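Local coordinates for sensor protein (PDB 3LIC) that is a putative membrane histidine kinase whose extracellular PDC-fold domain probably senses a signal for a two-component pathway, at residues S75-T83 / Y113-W121. Residues are numbered along the deposited sequence; the frame is centred on the assembly and turned at random.
Sequences SAIAFKPNT and YTDGNWDWW
Tyr113 OH donates a hydrogen bond to Phe79 O, 2.6 Å away, the one such bond joining 75-83 to 113-121. The hydroxyl lies in the carbonyl plane, and the C=O...OH angle is 149°. The same OH also bonds to Phe90 N, so it bridges two backbone groups where strand 74-79 ends. The methyl of Ala78 sits over one face of the tyrosine ring, nearer the CE1 side than the ring centre, and the same carbon, CB, meets the edge of the Trp120 indole, 3.7 Å from CZ3. Trp121 brings the six-membered end of its indole against the backbone: CZ3 comes edge-on to Ala78 O at 3.5 Å, and CH2 lies 3.4 Å from Lys80 N. With CG anti to its own backbone N (chi1 171°), the Trp121 side chain extends to the strand end and crosses that of Lys80 at about a right angle. Tyr113 CD1 and Thr114 CG2 both rest over one face of this indole. Farther out, the Pro81 ring meets the Thr114 methyl through CG and CG2, 4.0 Å apart. A leucine in place of Tyr113 would probably leave Phe79 O and Phe90 N without this shared partner and open a gap beside the Ala78 methyl. In the second shell, Tyr111 OH bonds to Trp120 NE1, Val162 packs against both tryptophans, and Lys80 O accepts from Thr83 N, closing a type II turn, and also from Thr83 OG1. Here the loop and short helix 119-122 pack aromatic side chains onto a central strand of the antiparallel sheet, within the first PDC sensor domain of the Cache clan.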
loop_
_atom_site.group_PDB
_atom_site.type_symbol
_atom_site.label_atom_id
_atom_site.label_comp_id
_atom_site.label_asym_id
_atom_site.label_seq_id
_atom_site.Cartn_x
_atom_site.Cartn_y
_atom_site.Cartn_z
ATOM N N SER A 75 -0.801 -12.882 2.102
ATOM C CA SER A 75 -2.147 -12.982 1.552
ATOM C C SER A 75 -3.087 -13.706 2.502
ATOM O O SER A 75 -2.681 -14.651 3.165
ATOM C CB SER A 75 -2.065 -13.650 0.164
ATOM O OG SER A 75 -3.366 -14.050 -0.236
ATOM N N ALA A 76 -4.316 -13.259 2.635
ATOM C CA ALA A 76 -5.232 -13.944 3.550
ATOM C C ALA A 76 -6.517 -14.414 2.841
ATOM O O ALA A 76 -6.952 -13.795 1.841
ATOM C CB ALA A 76 -5.615 -13.012 4.737
ATOM N N ILE A 77 -7.149 -15.446 3.403
ATOM C CA ILE A 77 -8.499 -15.822 3.023
ATOM C C ILE A 77 -9.342 -15.839 4.282
ATOM O O ILE A 77 -9.208 -16.741 5.096
ATOM C CB ILE A 77 -8.559 -17.210 2.401
ATOM C CG1 ILE A 77 -7.731 -17.227 1.112
ATOM C CG2 ILE A 77 -10.113 -17.644 2.206
ATOM C CD1 ILE A 77 -7.696 -18.591 0.463
ATOM N N ALA A 78 -10.230 -14.843 4.426
ATOM C CA ALA A 78 -10.869 -14.551 5.691
ATOM C C ALA A 78 -12.398 -14.688 5.533
ATOM O O ALA A 78 -12.966 -14.133 4.598
ATOM C CB ALA A 78 -10.462 -13.183 6.134
ATOM N N PHE A 79 -13.057 -15.482 6.382
ATOM C CA PHE A 79 -14.511 -15.793 6.178
ATOM C C PHE A 79 -15.391 -15.009 7.161
ATOM O O PHE A 79 -14.931 -14.687 8.255
ATOM C CB PHE A 79 -14.820 -17.322 6.304
ATOM C CG PHE A 79 -14.132 -18.168 5.253
ATOM C CD1 PHE A 79 -14.757 -18.461 4.045
ATOM C CD2 PHE A 79 -12.863 -18.613 5.449
ATOM C CE1 PHE A 79 -14.105 -19.201 3.092
ATOM C CE2 PHE A 79 -12.200 -19.363 4.492
ATOM C CZ PHE A 79 -12.822 -19.661 3.324
ATOM N N LYS A 80 -16.620 -14.686 6.763
ATOM C CA LYS A 80 -17.603 -14.147 7.714
ATOM C C LYS A 80 -17.719 -15.030 8.974
ATOM O O LYS A 80 -17.577 -16.242 8.889
ATOM C CB LYS A 80 -18.971 -14.096 7.072
ATOM C CG LYS A 80 -19.470 -12.759 6.680
ATOM C CD LYS A 80 -20.937 -12.915 6.227
ATOM C CE LYS A 80 -21.646 -11.569 6.114
ATOM N NZ LYS A 80 -21.276 -10.888 4.852
ATOM N N PRO A 81 -18.014 -14.420 10.131
ATOM C CA PRO A 81 -18.238 -15.177 11.378
ATOM C C PRO A 81 -19.242 -16.329 11.168
ATOM O O PRO A 81 -20.331 -16.082 10.670
ATOM C CB PRO A 81 -18.853 -14.127 12.310
ATOM C CG PRO A 81 -18.457 -12.781 11.744
ATOM C CD PRO A 81 -18.408 -12.999 10.256
ATOM N N ASN A 82 -18.875 -17.572 11.505
ATOM C CA ASN A 82 -19.856 -18.681 11.483
ATOM C C ASN A 82 -20.242 -19.240 10.121
ATOM O O ASN A 82 -21.251 -19.959 10.003
ATOM C CB ASN A 82 -21.143 -18.295 12.240
ATOM C CG ASN A 82 -20.892 -18.112 13.707
ATOM O OD1 ASN A 82 -21.090 -17.037 14.266
ATOM N ND2 ASN A 82 -20.332 -19.124 14.304
ATOM N N THR A 83 -19.435 -18.913 9.113
ATOM C CA THR A 83 -19.565 -19.539 7.803
ATOM C C THR A 83 -19.581 -21.044 7.965
ATOM O O THR A 83 -20.397 -21.707 7.375
ATOM C CB THR A 83 -18.391 -19.141 6.887
ATOM O OG1 THR A 83 -18.357 -17.726 6.775
ATOM C CG2 THR A 83 -18.585 -19.696 5.534
ATOM N N TYR A 113 -10.568 -10.148 13.281
ATOM C CA TYR A 113 -10.488 -9.282 12.111
ATOM C C TYR A 113 -11.815 -8.545 11.900
ATOM O O TYR A 113 -11.869 -7.567 11.162
ATOM C CB TYR A 113 -10.016 -10.070 10.859
ATOM C CG TYR A 113 -10.773 -11.353 10.638
ATOM C CD1 TYR A 113 -11.958 -11.347 9.901
ATOM C CD2 TYR A 113 -10.306 -12.576 11.144
ATOM C CE1 TYR A 113 -12.655 -12.452 9.698
ATOM C CE2 TYR A 113 -11.032 -13.710 10.945
ATOM C CZ TYR A 113 -12.202 -13.648 10.234
ATOM O OH TYR A 113 -12.954 -14.780 9.960
ATOM N N THR A 114 -12.888 -9.012 12.555
ATOM C CA THR A 114 -14.218 -8.420 12.382
ATOM C C THR A 114 -14.612 -7.361 13.416
ATOM O O THR A 114 -15.700 -6.872 13.340
ATOM C CB THR A 114 -15.317 -9.518 12.500
ATOM O OG1 THR A 114 -15.443 -9.949 13.882
ATOM C CG2 THR A 114 -14.991 -10.720 11.604
ATOM N N ASP A 115 -13.755 -6.999 14.372
ATOM C CA ASP A 115 -14.171 -6.165 15.519
ATOM C C ASP A 115 -14.276 -4.636 15.229
ATOM O O ASP A 115 -14.572 -3.845 16.126
ATOM C CB ASP A 115 -13.224 -6.371 16.699
ATOM C CG ASP A 115 -11.804 -5.861 16.416
ATOM O OD1 ASP A 115 -11.487 -5.336 15.301
ATOM O OD2 ASP A 115 -10.962 -6.006 17.298
ATOM N N GLY A 116 -14.013 -4.238 13.989
ATOM C CA GLY A 116 -14.075 -2.843 13.604
ATOM C C GLY A 116 -12.744 -2.121 13.517
ATOM O O GLY A 116 -12.705 -0.983 13.038
ATOM N N ASN A 117 -11.661 -2.758 13.972
ATOM C CA ASN A 117 -10.390 -2.096 13.974
ATOM C C ASN A 117 -9.641 -2.393 12.739
ATOM O O ASN A 117 -8.544 -1.896 12.553
ATOM C CB ASN A 117 -9.557 -2.518 15.186
ATOM C CG ASN A 117 -10.131 -1.962 16.480
ATOM O OD1 ASN A 117 -10.513 -2.728 17.363
ATOM N ND2 ASN A 117 -10.224 -0.619 16.581
ATOM N N TRP A 118 -10.221 -3.216 11.877
ATOM C CA TRP A 118 -9.486 -3.715 10.743
ATOM C C TRP A 118 -10.158 -3.298 9.401
ATOM O O TRP A 118 -11.061 -3.987 8.916
ATOM C CB TRP A 118 -9.281 -5.244 10.906
ATOM C CG TRP A 118 -8.468 -5.553 12.210
ATOM C CD1 TRP A 118 -8.963 -5.916 13.427
ATOM C CD2 TRP A 118 -7.043 -5.472 12.363
ATOM N NE1 TRP A 118 -7.911 -6.070 14.380
ATOM C CE2 TRP A 118 -6.734 -5.755 13.743
ATOM C CE3 TRP A 118 -6.015 -5.065 11.519
ATOM C CZ2 TRP A 118 -5.423 -5.749 14.234
ATOM C CZ3 TRP A 118 -4.701 -5.072 11.993
ATOM C CH2 TRP A 118 -4.414 -5.455 13.345
ATOM N N ASP A 119 -9.682 -2.177 8.824
ATOM C CA ASP A 119 -10.144 -1.661 7.516
ATOM C C ASP A 119 -10.294 -2.750 6.504
ATOM O O ASP A 119 -11.345 -2.873 5.826
ATOM C CB ASP A 119 -9.090 -0.695 6.926
ATOM C CG ASP A 119 -9.510 0.755 7.043
ATOM O OD1 ASP A 119 -10.489 0.966 7.823
ATOM O OD2 ASP A 119 -8.878 1.617 6.328
ATOM N N TRP A 120 -9.230 -3.555 6.388
ATOM C CA TRP A 120 -9.196 -4.563 5.332
ATOM C C TRP A 120 -10.343 -5.561 5.330
ATOM O O TRP A 120 -10.606 -6.196 4.307
ATOM C CB TRP A 120 -7.850 -5.296 5.320
ATOM C CG TRP A 120 -7.580 -6.233 6.458
ATOM C CD1 TRP A 120 -6.726 -6.013 7.556
ATOM C CD2 TRP A 120 -8.020 -7.589 6.562
ATOM N NE1 TRP A 120 -6.662 -7.132 8.333
ATOM C CE2 TRP A 120 -7.454 -8.116 7.778
ATOM C CE3 TRP A 120 -8.838 -8.425 5.748
ATOM C CZ2 TRP A 120 -7.636 -9.444 8.176
ATOM C CZ3 TRP A 120 -9.074 -9.775 6.175
ATOM C CH2 TRP A 120 -8.451 -10.276 7.381
ATOM N N TRP A 121 -10.945 -5.767 6.504
ATOM C CA TRP A 121 -12.134 -6.602 6.642
ATOM C C TRP A 121 -13.396 -5.696 6.555
ATOM O O TRP A 121 -14.208 -5.862 5.676
ATOM C CB TRP A 121 -12.145 -7.372 7.966
ATOM C CG TRP A 121 -13.499 -8.026 8.129
ATOM C CD1 TRP A 121 -14.579 -7.522 8.807
ATOM C CD2 TRP A 121 -13.956 -9.243 7.496
ATOM N NE1 TRP A 121 -15.643 -8.380 8.683
ATOM C CE2 TRP A 121 -15.312 -9.416 7.861
ATOM C CE3 TRP A 121 -13.351 -10.183 6.644
ATOM C CZ2 TRP A 121 -16.082 -10.508 7.448
ATOM C CZ3 TRP A 121 -14.135 -11.292 6.201
ATOM C CH2 TRP A 121 -15.488 -11.449 6.631
#